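Local coordinates for uncharacterized protein (Streptococcus pneumoniae, PDB 3LFT) that binds L-tryptophan between its two domains and is probably the substrate-binding protein of an ABC transporter, at residues T92-A97 and G112-N117; P118-V123 and K155-K160; V133-A138 and K186-W191; P215-A220 and G228-V233. All coordinates share one frame; numbering follows the deposited sequence. Where two conformers were deposited one is given.

Interaction 1: residues T92-A97 and G112-N117; sequences TDPIGA and GVSDHN. With TRP (tryptophan), chain C.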
loop_
_atom_site.group_PDB
_atom_site.type_symbol
_atom_site.label_atom_id
_atom_site.label_comp_id
_atom_site.label_asym_id
_atom_site.label_seq_id
_atom_site.Cartn_x
_atom_site.Cartn_y
_atom_site.Cartn_z
ATOM N N THR A 92 -0.367 4.141 -4.662
ATOM C CA THR A 92 0.823 3.594 -5.331
ATOM C C THR A 92 1.038 4.132 -6.747
ATOM O O THR A 92 2.168 4.393 -7.161
ATOM C CB THR A 92 0.789 2.050 -5.289
ATOM O OG1 THR A 92 1.003 1.640 -3.936
ATOM C CG2 THR A 92 1.795 1.371 -6.208
ATOM N N ASP A 93 -0.052 4.315 -7.485
ATOM C CA ASP A 93 0.050 4.764 -8.884
ATOM C C ASP A 93 -1.015 5.821 -9.182
ATOM O O ASP A 93 -2.065 5.510 -9.741
ATOM C CB ASP A 93 -0.098 3.575 -9.842
ATOM C CG ASP A 93 -0.076 3.983 -11.306
ATOM O OD1 ASP A 93 0.315 5.123 -11.630
ATOM O OD2 ASP A 93 -0.461 3.147 -12.137
ATOM N N PRO A 94 -0.747 7.085 -8.830
ATOM C CA PRO A 94 -1.755 8.141 -8.987
ATOM C C PRO A 94 -2.166 8.368 -10.443
ATOM O O PRO A 94 -3.332 8.652 -10.684
ATOM C CB PRO A 94 -1.071 9.386 -8.414
ATOM C CG PRO A 94 0.060 8.914 -7.629
ATOM C CD PRO A 94 0.414 7.510 -8.033
ATOM N N ILE A 95 -1.246 8.223 -11.388
ATOM C CA ILE A 95 -1.596 8.453 -12.787
ATOM C C ILE A 95 -2.506 7.334 -13.295
ATOM O O ILE A 95 -3.549 7.583 -13.903
ATOM C CB ILE A 95 -0.337 8.596 -13.664
ATOM C CG1 ILE A 95 0.472 9.822 -13.221
ATOM C CG2 ILE A 95 -0.701 8.692 -15.148
ATOM C CD1 ILE A 95 1.879 9.881 -13.833
ATOM N N GLY A 96 -2.109 6.089 -13.032
ATOM C CA GLY A 96 -2.922 4.942 -13.431
ATOM C C GLY A 96 -4.258 4.877 -12.715
ATOM O O GLY A 96 -5.219 4.304 -13.255
ATOM N N ALA A 97 -4.339 5.470 -11.526
ATOM C CA ALA A 97 -5.603 5.537 -10.799
ATOM C C ALA A 97 -6.507 6.641 -11.331
ATOM O O ALA A 97 -7.632 6.791 -10.872
ATOM C CB ALA A 97 -5.330 5.745 -9.299
ATOM N N GLY A 112 -0.891 14.626 -3.288
ATOM C CA GLY A 112 -0.585 13.858 -2.064
ATOM C C GLY A 112 0.646 13.000 -2.175
ATOM O O GLY A 112 1.585 13.341 -2.887
ATOM N N VAL A 113 0.601 11.862 -1.470
ATOM C CA VAL A 113 1.766 10.995 -1.253
ATOM C C VAL A 113 1.542 9.638 -1.906
ATOM O O VAL A 113 0.472 9.039 -1.762
ATOM C CB VAL A 113 1.991 10.820 0.282
ATOM C CG1 VAL A 113 3.013 9.708 0.555
ATOM C CG2 VAL A 113 2.452 12.143 0.892
ATOM N N SER A 114 2.588 9.174 -2.599
ATOM C CA SER A 114 2.528 7.936 -3.366
ATOM C C SER A 114 3.629 6.979 -2.942
ATOM O O SER A 114 4.796 7.399 -2.821
ATOM C CB SER A 114 2.699 8.270 -4.854
ATOM O OG SER A 114 2.884 7.097 -5.638
ATOM N N ASP A 115 3.261 5.715 -2.680
ATOM C CA ASP A 115 4.214 4.654 -2.336
ATOM C C ASP A 115 4.410 3.716 -3.524
ATOM O O ASP A 115 3.621 2.786 -3.760
ATOM C CB ASP A 115 3.736 3.898 -1.071
ATOM C CG ASP A 115 2.293 3.397 -1.144
ATOM O OD1 ASP A 115 1.428 4.069 -1.747
ATOM O OD2 ASP A 115 2.004 2.343 -0.495
ATOM N N HIS A 116 5.458 3.982 -4.304
ATOM C CA HIS A 116 5.816 3.161 -5.453
ATOM C C HIS A 116 6.452 1.846 -4.996
ATOM O O HIS A 116 7.372 1.840 -4.174
ATOM C CB HIS A 116 6.806 3.941 -6.329
ATOM C CG HIS A 116 7.272 3.174 -7.525
ATOM N ND1 HIS A 116 8.492 2.531 -7.577
ATOM C CD2 HIS A 116 6.660 2.920 -8.704
ATOM C CE1 HIS A 116 8.607 1.912 -8.741
ATOM N NE2 HIS A 116 7.513 2.131 -9.438
ATOM N N ASN A 117 5.980 0.725 -5.518
ATOM C CA ASN A 117 6.543 -0.565 -5.119
ATOM C C ASN A 117 7.917 -0.842 -5.714
ATOM O O ASN A 117 8.082 -0.755 -6.930
ATOM C CB ASN A 117 5.608 -1.706 -5.514
ATOM C CG ASN A 117 6.056 -3.031 -4.910
ATOM O OD1 ASN A 117 6.204 -3.119 -3.665
ATOM N ND2 ASN A 117 6.298 -4.046 -5.738
HETATM N N TRP C . -0.498 2.047 -1.571
HETATM C CA TRP C . -1.781 1.304 -1.402
HETATM C C TRP C . -2.790 1.796 -2.389
HETATM O O TRP C . -3.994 1.605 -2.194
HETATM C CB TRP C . -2.280 1.450 0.044
HETATM C CG TRP C . -1.294 0.879 1.031
HETATM C CD1 TRP C . -0.364 1.571 1.807
HETATM C CD2 TRP C . -1.103 -0.543 1.337
HETATM N NE1 TRP C . 0.362 0.680 2.561
HETATM C CE2 TRP C . -0.013 -0.576 2.317
HETATM C CE3 TRP C . -1.701 -1.687 0.864
HETATM C CZ2 TRP C . 0.401 -1.808 2.790
HETATM C CZ3 TRP C . -1.256 -2.910 1.356
HETATM C CH2 TRP C . -0.221 -2.952 2.311
HETATM O OXT TRP C . -2.403 2.396 -3.401
#
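Thr92 and Asp115 meet at the amino group of the bound tryptophan. The hydroxyl of Thr92 works in two directions. It donates to the backbone carbonyl of Asp115, Thr92 OG1 to Asp115 O 2.9 Å. It also accepts from the ligand amino group, Thr92 OG1 to TRP N 2.8 Å. Its rotamer makes both possible: OG1 stands opposite the carbonyl carbon of its own residue, chi1 -70°, on the same side as the backbone N. That N-H is used too and gives the ligand carboxylate a fairly straight bond, Thr92 N to TRP OXT 3.0 Å at 162°. The methyl Thr92 CG2 lies against Asp115 O at 3.4 Å.

Asp115 holds CG between its backbone N and carbonyl carbon, chi1 52°, which carries the carboxylate up to the ligand. Asp115 OD2 accepts from TRP N at 2.7 Å. The ligand is also bonded to Ala90 O and to Thr71, Gln236 and Asn196. Farther from the pocket, the ring of Pro94 rests on Ser114, Pro94 CD to Ser114 OG 3.5 Å. That serine hydroxyl bonds to Ile91 O. Asp93 OD1 accepts from Gly96 N at 3.0 Å, an Asx motif that holds the turn just after Thr92.

The chemistry suits a free amino acid. A carboxylate, a hydroxyl and a backbone N-H from the two segments read its alpha-amino and alpha-carboxylate groups, and the negative charge of Asp115 probably favours the ammonium form of the ligand.

Interaction 2: residues P118-V123 and K155-K160; sequences PAQQQV and KAYAEK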
loop_
_atom_site.group_PDB
_atom_site.type_symbol
_atom_site.label_atom_id
_atom_site.label_comp_id
_atom_site.label_asym_id
_atom_site.label_seq_id
_atom_site.Cartn_x
_atom_site.Cartn_y
_atom_site.Cartn_z
ATOM N N PRO A 118 8.917 -1.182 -4.872
ATOM C CA PRO A 118 10.277 -1.381 -5.399
ATOM C C PRO A 118 10.441 -2.782 -5.989
ATOM O O PRO A 118 11.087 -3.674 -5.417
ATOM C CB PRO A 118 11.173 -1.150 -4.178
ATOM C CG PRO A 118 10.337 -1.404 -3.032
ATOM C CD PRO A 118 8.901 -1.112 -3.400
ATOM N N ALA A 119 9.857 -2.955 -7.169
ATOM C CA ALA A 119 9.826 -4.252 -7.811
ATOM C C ALA A 119 11.212 -4.803 -8.128
ATOM O O ALA A 119 11.462 -5.984 -7.920
ATOM C CB ALA A 119 8.974 -4.193 -9.078
ATOM N N GLN A 120 12.087 -3.975 -8.684
ATOM C CA GLN A 120 13.431 -4.445 -9.019
ATOM C C GLN A 120 14.137 -5.016 -7.796
ATOM O O GLN A 120 14.730 -6.107 -7.854
ATOM C CB GLN A 120 14.260 -3.324 -9.656
ATOM C CG GLN A 120 15.713 -3.727 -9.954
ATOM C CD GLN A 120 16.532 -2.625 -10.609
ATOM O OE1 GLN A 120 15.984 -1.693 -11.201
ATOM N NE2 GLN A 120 17.853 -2.729 -10.505
ATOM N N GLN A 121 14.069 -4.278 -6.695
ATOM C CA GLN A 121 14.699 -4.729 -5.452
ATOM C C GLN A 121 14.065 -5.986 -4.891
ATOM O O GLN A 121 14.763 -6.841 -4.333
ATOM C CB GLN A 121 14.706 -3.640 -4.386
ATOM C CG GLN A 121 15.699 -2.516 -4.607
ATOM C CD GLN A 121 15.515 -1.451 -3.558
ATOM O OE1 GLN A 121 14.786 -0.482 -3.772
ATOM N NE2 GLN A 121 16.132 -1.647 -2.390
ATOM N N GLN A 122 12.755 -6.141 -5.053
ATOM C CA GLN A 122 12.097 -7.366 -4.612
ATOM C C GLN A 122 12.561 -8.553 -5.439
ATOM O O GLN A 122 12.825 -9.625 -4.875
ATOM C CB GLN A 122 10.583 -7.206 -4.676
ATOM C CG GLN A 122 10.078 -6.259 -3.606
ATOM C CD GLN A 122 8.621 -5.889 -3.758
ATOM O OE1 GLN A 122 7.967 -6.256 -4.736
ATOM N NE2 GLN A 122 8.110 -5.140 -2.795
ATOM N N VAL A 123 12.643 -8.374 -6.762
ATOM C CA VAL A 123 13.166 -9.451 -7.611
ATOM C C VAL A 123 14.592 -9.826 -7.197
ATOM O O VAL A 123 14.903 -11.006 -7.061
ATOM C CB VAL A 123 13.065 -9.088 -9.112
ATOM C CG1 VAL A 123 13.873 -10.047 -9.955
ATOM C CG2 VAL A 123 11.608 -9.103 -9.541
ATOM N N LYS A 155 6.370 -8.243 -13.100
ATOM C CA LYS A 155 6.512 -9.295 -14.110
ATOM C C LYS A 155 7.647 -8.957 -15.080
ATOM O O LYS A 155 8.441 -9.823 -15.449
ATOM C CB LYS A 155 5.177 -9.488 -14.845
ATOM C CG LYS A 155 5.088 -10.692 -15.745
ATOM C CD LYS A 155 3.687 -10.780 -16.354
ATOM C CE LYS A 155 3.616 -11.760 -17.518
ATOM N NZ LYS A 155 3.783 -13.180 -17.097
ATOM N N ALA A 156 7.735 -7.696 -15.481
ATOM C CA ALA A 156 8.784 -7.293 -16.419
ATOM C C ALA A 156 10.184 -7.503 -15.818
ATOM O O ALA A 156 11.067 -8.083 -16.453
ATOM C CB ALA A 156 8.580 -5.857 -16.873
ATOM N N TYR A 157 10.369 -7.082 -14.566
ATOM C CA TYR A 157 11.652 -7.279 -13.886
ATOM C C TYR A 157 11.973 -8.740 -13.620
ATOM O O TYR A 157 13.117 -9.178 -13.794
ATOM C CB TYR A 157 11.699 -6.498 -12.577
ATOM C CG TYR A 157 12.058 -5.052 -12.770
ATOM C CD1 TYR A 157 13.319 -4.689 -13.251
ATOM C CD2 TYR A 157 11.143 -4.042 -12.472
ATOM C CE1 TYR A 157 13.658 -3.362 -13.439
ATOM C CE2 TYR A 157 11.473 -2.701 -12.662
ATOM C CZ TYR A 157 12.736 -2.374 -13.143
ATOM O OH TYR A 157 13.083 -1.055 -13.335
ATOM N N ALA A 158 10.969 -9.498 -13.195
ATOM C CA ALA A 158 11.169 -10.910 -12.897
ATOM C C ALA A 158 11.623 -11.678 -14.126
ATOM O O ALA A 158 12.536 -12.498 -14.051
ATOM C CB ALA A 158 9.916 -11.523 -12.335
ATOM N N GLU A 159 10.986 -11.399 -15.258
ATOM C CA GLU A 159 11.317 -12.087 -16.502
ATOM C C GLU A 159 12.774 -11.823 -16.906
ATOM O O GLU A 159 13.495 -12.751 -17.313
ATOM C CB GLU A 159 10.336 -11.671 -17.597
ATOM N N LYS A 160 13.218 -10.572 -16.759
ATOM C CA LYS A 160 14.609 -10.187 -17.043
ATOM C C LYS A 160 15.640 -10.915 -16.180
ATOM O O LYS A 160 16.771 -11.179 -16.634
ATOM C CB LYS A 160 14.805 -8.673 -16.895
ATOM C CG LYS A 160 14.458 -7.882 -18.136
ATOM C CD LYS A 160 14.947 -6.452 -18.019
ATOM C CE LYS A 160 14.508 -5.633 -19.220
ATOM N NZ LYS A 160 15.250 -4.338 -19.325
#
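Tyr157 lies across Gln120 where two helices of the second alpha/beta domain pack together. Helix 119-129 precedes strand 135-141 and helix 145-160 follows it. The short segments run in roughly the same direction, 37° apart, and their axes approach to 8.9 Å. No hydrogen bond crosses between them.

The aromatic contact is a CH-pi interaction. Gln120 CB sits over one face of the Tyr157 ring, 3.8 Å from the centroid. The glutamine is extended, with CG opposite its backbone N (chi1 176°). Its chain therefore runs on over the ring towards the phenol end, and Gln120 OE1 comes to 3.6 Å from Tyr157 CE1. The amide is turned 36° from the ring plane, so it does not lie flat on it. Its NE2 bonds to Glu124, one turn further along the same helix.

The remaining contacts are apolar. The methyl of Ala119 approaches the ring obliquely, Ala119 CB to Tyr157 CD2 4.0 Å. Val123 enters beside the root of the tyrosine. Its CG2 touches Tyr157 CB and also meets the methyl of Ala158, Val123 CG2 to Ala158 CB 4.1 Å. Small alanines on both helices let the larger valine and tyrosine fit between the backbones. Phe154, one turn before Ala158, continues this apolar layer against Val123. On another side of helix 119-129, Gln122 bonds to Asn117. Where the backbones come near, the valine methyl lies directly on a main-chain atom, with Val123 CG2 3.7 Å from Ala158 N.

Interaction 3: residues V133-A138 and K186-W191; sequences VKTIGA and KVDAIW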
loop_
_atom_site.group_PDB
_atom_site.type_symbol
_atom_site.label_atom_id
_atom_site.label_comp_id
_atom_site.label_asym_id
_atom_site.label_seq_id
_atom_site.Cartn_x
_atom_site.Cartn_y
_atom_site.Cartn_z
ATOM N N VAL A 133 13.898 -20.764 -6.350
ATOM C CA VAL A 133 12.593 -20.336 -6.853
ATOM C C VAL A 133 12.658 -20.024 -8.347
ATOM O O VAL A 133 13.461 -19.196 -8.778
ATOM C CB VAL A 133 12.100 -19.116 -6.061
ATOM C CG1 VAL A 133 10.979 -18.365 -6.800
ATOM C CG2 VAL A 133 11.640 -19.553 -4.681
ATOM N N LYS A 134 11.816 -20.699 -9.128
ATOM C CA LYS A 134 11.761 -20.522 -10.583
ATOM C C LYS A 134 10.483 -19.821 -11.057
ATOM O O LYS A 134 10.507 -18.966 -11.953
ATOM C CB LYS A 134 11.902 -21.880 -11.275
ATOM C CG LYS A 134 13.214 -22.593 -10.962
ATOM C CD LYS A 134 13.209 -24.006 -11.513
ATOM C CE LYS A 134 14.469 -24.757 -11.133
ATOM N NZ LYS A 134 14.400 -26.153 -11.624
ATOM N N THR A 135 9.367 -20.189 -10.438
ATOM C CA THR A 135 8.058 -19.650 -10.793
ATOM C C THR A 135 7.455 -18.945 -9.584
ATOM O O THR A 135 7.437 -19.486 -8.478
ATOM C CB THR A 135 7.097 -20.754 -11.306
ATOM O OG1 THR A 135 7.734 -21.502 -12.352
ATOM C CG2 THR A 135 5.780 -20.153 -11.832
ATOM N N ILE A 136 6.966 -17.738 -9.814
ATOM C CA ILE A 136 6.318 -16.943 -8.782
ATOM C C ILE A 136 4.831 -16.812 -9.083
ATOM O O ILE A 136 4.452 -16.540 -10.221
ATOM C CB ILE A 136 6.927 -15.529 -8.756
ATOM C CG1 ILE A 136 8.405 -15.608 -8.376
ATOM C CG2 ILE A 136 6.176 -14.640 -7.780
ATOM C CD1 ILE A 136 9.200 -14.372 -8.698
ATOM N N GLY A 137 3.994 -16.981 -8.069
ATOM C CA GLY A 137 2.565 -16.686 -8.206
ATOM C C GLY A 137 2.288 -15.313 -7.617
ATOM O O GLY A 137 2.567 -15.075 -6.439
ATOM N N ALA A 138 1.739 -14.412 -8.427
ATOM C CA ALA A 138 1.354 -13.075 -7.985
ATOM C C ALA A 138 -0.095 -13.141 -7.504
ATOM O O ALA A 138 -0.987 -13.380 -8.310
ATOM C CB ALA A 138 1.503 -12.065 -9.150
ATOM N N LYS A 186 1.323 -24.945 -8.161
ATOM C CA LYS A 186 1.776 -24.452 -9.470
ATOM C C LYS A 186 3.037 -23.589 -9.430
ATOM O O LYS A 186 3.709 -23.406 -10.459
ATOM C CB LYS A 186 0.674 -23.633 -10.137
ATOM C CG LYS A 186 -0.535 -24.456 -10.587
ATOM C CD LYS A 186 -1.667 -23.540 -11.032
ATOM C CE LYS A 186 -2.824 -24.314 -11.644
ATOM N NZ LYS A 186 -2.442 -24.867 -12.977
ATOM N N VAL A 187 3.341 -23.029 -8.262
ATOM C CA VAL A 187 4.428 -22.052 -8.152
ATOM C C VAL A 187 5.361 -22.368 -7.000
ATOM O O VAL A 187 5.005 -23.124 -6.087
ATOM C CB VAL A 187 3.903 -20.593 -8.014
ATOM C CG1 VAL A 187 2.932 -20.263 -9.138
ATOM C CG2 VAL A 187 3.249 -20.360 -6.644
ATOM N N ASP A 188 6.554 -21.772 -7.053
ATOM C CA ASP A 188 7.566 -21.987 -6.026
ATOM C C ASP A 188 7.511 -20.974 -4.903
ATOM O O ASP A 188 8.021 -21.223 -3.819
ATOM C CB ASP A 188 8.956 -21.955 -6.650
ATOM C CG ASP A 188 9.134 -23.004 -7.725
ATOM O OD1 ASP A 188 8.652 -24.144 -7.530
ATOM O OD2 ASP A 188 9.740 -22.666 -8.762
ATOM N N ALA A 189 6.908 -19.819 -5.178
ATOM C CA ALA A 189 6.842 -18.740 -4.206
ATOM C C ALA A 189 5.631 -17.899 -4.514
ATOM O O ALA A 189 5.189 -17.846 -5.671
ATOM C CB ALA A 189 8.111 -17.869 -4.276
ATOM N N ILE A 190 5.099 -17.268 -3.477
ATOM C CA ILE A 190 3.961 -16.351 -3.605
ATOM C C ILE A 190 4.485 -14.941 -3.423
ATOM O O ILE A 190 5.219 -14.691 -2.472
ATOM C CB ILE A 190 2.872 -16.642 -2.541
ATOM C CG1 ILE A 190 2.305 -18.058 -2.702
ATOM C CG2 ILE A 190 1.746 -15.585 -2.605
ATOM C CD1 ILE A 190 1.546 -18.535 -1.474
ATOM N N TRP A 191 4.125 -14.044 -4.333
ATOM C CA TRP A 191 4.417 -12.617 -4.214
ATOM C C TRP A 191 3.118 -11.832 -4.145
ATOM O O TRP A 191 2.157 -12.127 -4.861
ATOM C CB TRP A 191 5.283 -12.142 -5.383
ATOM C CG TRP A 191 5.483 -10.663 -5.460
ATOM C CD1 TRP A 191 6.360 -9.915 -4.734
ATOM C CD2 TRP A 191 4.771 -9.762 -6.306
ATOM N NE1 TRP A 191 6.235 -8.576 -5.082
ATOM C CE2 TRP A 191 5.280 -8.470 -6.066
ATOM C CE3 TRP A 191 3.787 -9.932 -7.293
ATOM C CZ2 TRP A 191 4.804 -7.338 -6.747
ATOM C CZ3 TRP A 191 3.306 -8.795 -7.966
ATOM C CH2 TRP A 191 3.829 -7.523 -7.698
#
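Trp191 fills the hollow beside Ile136 and Ala138 on one face of a parallel sheet. Trp191 CB presses on Ile136 CG2 at 3.6 Å. The indole then turns an edge to the methyl of Ala138, and Ala138 CB lies in the ring plane 3.6 Å from Trp191 CE3. The torsion that places it sets CG opposite the backbone N, chi1 172°. Phe154 stacks on the indole, and Gln122 OE1 accepts from its N-H. Earlier on this face, Ala189 CB fits against both methyls of Val133.

The other face has a dip at Gly137. Val187 fills it, with Val187 CG1 3.6 Å from Gly137 N, and also touches Thr135 CG2.

Asp188 closes the end of the strand pair. Asp188 OD2 accepts from Lys134 N at 2.9 Å and Thr135 N at 3.0 Å, which arrive from opposite faces of the carboxylate plane. Beyond it the backbone settles into a parallel ladder: Gly137 N to Ala189 O and Trp191 N to Gly137 O are both 2.8 Å and nearly straight.

Strands 135-141 and 189-192 are neighbours in the four-stranded parallel sheet, with order 2-1-3-4, of a Rossmann-like domain, as in periplasmic-type binding proteins.

Interaction 4: residues P215-A220 and G228-V233; sequences PIYPSA and GLASVV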
loop_
_atom_site.group_PDB
_atom_site.type_symbol
_atom_site.label_atom_id
_atom_site.label_comp_id
_atom_site.label_asym_id
_atom_site.label_seq_id
_atom_site.Cartn_x
_atom_site.Cartn_y
_atom_site.Cartn_z
ATOM N N PRO A 215 7.697 -20.137 0.188
ATOM C CA PRO A 215 7.976 -18.803 0.737
ATOM C C PRO A 215 7.015 -17.753 0.185
ATOM O O PRO A 215 6.645 -17.802 -0.996
ATOM C CB PRO A 215 9.389 -18.515 0.238
ATOM C CG PRO A 215 9.573 -19.403 -0.939
ATOM C CD PRO A 215 8.791 -20.637 -0.658
ATOM N N ILE A 216 6.637 -16.808 1.040
ATOM C CA ILE A 216 5.781 -15.683 0.663
ATOM C C ILE A 216 6.609 -14.410 0.736
ATOM O O ILE A 216 7.296 -14.149 1.746
ATOM C CB ILE A 216 4.562 -15.552 1.589
ATOM C CG1 ILE A 216 3.798 -16.872 1.694
ATOM C CG2 ILE A 216 3.616 -14.471 1.086
ATOM C CD1 ILE A 216 2.875 -16.914 2.929
ATOM N N TYR A 217 6.555 -13.622 -0.334
ATOM C CA TYR A 217 7.201 -12.311 -0.392
ATOM C C TYR A 217 6.112 -11.230 -0.508
ATOM O O TYR A 217 5.765 -10.803 -1.620
ATOM C CB TYR A 217 8.128 -12.246 -1.599
ATOM C CG TYR A 217 9.406 -13.047 -1.483
ATOM C CD1 TYR A 217 10.556 -12.445 -0.971
ATOM C CD2 TYR A 217 9.495 -14.375 -1.913
ATOM C CE1 TYR A 217 11.758 -13.136 -0.908
ATOM C CE2 TYR A 217 10.715 -15.084 -1.826
ATOM C CZ TYR A 217 11.819 -14.448 -1.317
ATOM O OH TYR A 217 13.031 -15.103 -1.247
ATOM N N PRO A 218 5.554 -10.791 0.630
ATOM C CA PRO A 218 4.407 -9.873 0.600
ATOM C C PRO A 218 4.882 -8.449 0.872
ATOM O O PRO A 218 5.691 -8.215 1.778
ATOM C CB PRO A 218 3.531 -10.390 1.734
ATOM C CG PRO A 218 4.548 -10.893 2.781
ATOM C CD PRO A 218 5.812 -11.284 2.001
ATOM N N SER A 219 4.368 -7.488 0.101
ATOM C CA SER A 219 4.890 -6.110 0.089
ATOM C C SER A 219 4.436 -5.224 1.235
ATOM O O SER A 219 3.935 -4.105 1.019
ATOM C CB SER A 219 4.577 -5.464 -1.265
ATOM O OG SER A 219 5.128 -6.233 -2.316
ATOM N N ALA A 220 4.603 -5.708 2.468
ATOM C CA ALA A 220 4.411 -4.885 3.662
ATOM C C ALA A 220 5.057 -5.521 4.860
ATOM O O ALA A 220 4.987 -6.739 5.033
ATOM C CB ALA A 220 2.924 -4.691 3.965
ATOM N N GLY A 228 5.072 -13.890 6.484
ATOM C CA GLY A 228 5.810 -13.776 5.227
ATOM C C GLY A 228 7.296 -13.965 5.461
ATOM O O GLY A 228 7.779 -13.816 6.596
ATOM N N LEU A 229 8.029 -14.308 4.405
ATOM C CA LEU A 229 9.460 -14.505 4.494
ATOM C C LEU A 229 10.219 -13.179 4.498
ATOM O O LEU A 229 11.041 -12.933 5.386
ATOM C CB LEU A 229 9.927 -15.389 3.341
ATOM C CG LEU A 229 11.450 -15.481 3.162
ATOM C CD1 LEU A 229 12.113 -16.102 4.380
ATOM C CD2 LEU A 229 11.815 -16.247 1.890
ATOM N N ALA A 230 9.950 -12.334 3.501
ATOM C CA ALA A 230 10.729 -11.123 3.328
ATOM C C ALA A 230 10.067 -10.262 2.277
ATOM O O ALA A 230 9.193 -10.700 1.522
ATOM C CB ALA A 230 12.155 -11.482 2.870
ATOM N N SER A 231 10.467 -8.997 2.256
ATOM C CA SER A 231 10.090 -8.085 1.191
ATOM C C SER A 231 11.038 -6.889 1.157
ATOM O O SER A 231 12.016 -6.845 1.908
ATOM C CB SER A 231 8.626 -7.638 1.316
ATOM O OG SER A 231 8.235 -6.930 0.146
ATOM N N VAL A 232 10.722 -5.922 0.299
ATOM C CA VAL A 232 11.386 -4.609 0.266
ATOM C C VAL A 232 10.251 -3.598 0.322
ATOM O O VAL A 232 9.345 -3.647 -0.522
ATOM C CB VAL A 232 12.262 -4.413 -0.979
ATOM C CG1 VAL A 232 12.995 -3.089 -0.889
ATOM C CG2 VAL A 232 13.249 -5.591 -1.122
ATOM N N VAL A 233 10.288 -2.719 1.324
ATOM C CA VAL A 233 9.101 -1.945 1.689
ATOM C C VAL A 233 9.434 -0.512 2.036
ATOM O O VAL A 233 10.548 -0.195 2.438
ATOM C CB VAL A 233 8.349 -2.597 2.891
ATOM C CG1 VAL A 233 7.863 -4.001 2.507
ATOM C CG2 VAL A 233 9.246 -2.671 4.127
HETATM O O HOH W 1 7.088 -8.249 -1.932
#
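Ile216 and Leu229 make the one direct hydrogen bond between these two segments. Leu229 N donates to Ile216 O at 2.8 Å, in the carbonyl plane. The strands run nearly parallel, 16° apart, but do not form a ladder. Pro218 has no N-H to give. Its CD instead faces Ala230 O, a buried carbonyl with no hydrogen-bond partner in the model. Tyr217 CA makes a CA-H...O contact with Ala230 O at 3.2 Å.

A water supplies the second polar link. It donates to Tyr217 O at 2.9 Å and to Ser219 OG at 2.8 Å, and is bonded to Ser231 OG at 2.7 Å. Ser231 holds OG opposite its backbone N, chi1 -170°, which directs the hydroxyl across to the water. Ser219 OG also bonds to Val192 O. Ser219 itself is the centre of an inverse gamma turn, closed by Ala220 N to Pro218 O.

Apolar contacts gather around Leu229. Its side chain runs alongside Tyr217, pointing the same way, and Leu229 CD2 lies 3.7 Å from Tyr217 CZ. The same methyl touches Pro215 CB. Pro218 CG rests over Gly228 CA, where the lack of a side chain leaves room for the ring. At the far end, Val233 CG1 packs on Ala220 N, and Ala220 touches the bound tryptophan.

Strand 216-218 ends the parallel sheet beside strand 189-192, and strand 230-233 belongs to a separate mixed sheet beside 268-271. Helix 221-224 joins them, while helix 119-129 packs on Tyr217 and Ala230 and bonds through Gln122 to Val232 O.

In the fold
All four contacts are largely buried, but their chemistry follows their place. Interaction 1 has its centre about 9 Å from the centre of the chain and is polar, built round the ligand. Interaction 3, its centre about 21 Å from the centre of the chain, is mainly a backbone ladder with a polar, partly exposed end. Interaction 2 is helix packing without hydrogen bonds, its Gln120 edge exposed. Interaction 4 mixes one bond, a water and apolar contacts. Interactions 3 and 4 share a sheet through neighbouring strands 189-192 and 216-218. Interaction 2 uses the helices flanking strand 135-141. One glutamine of interaction 2 reaches the other three contacts.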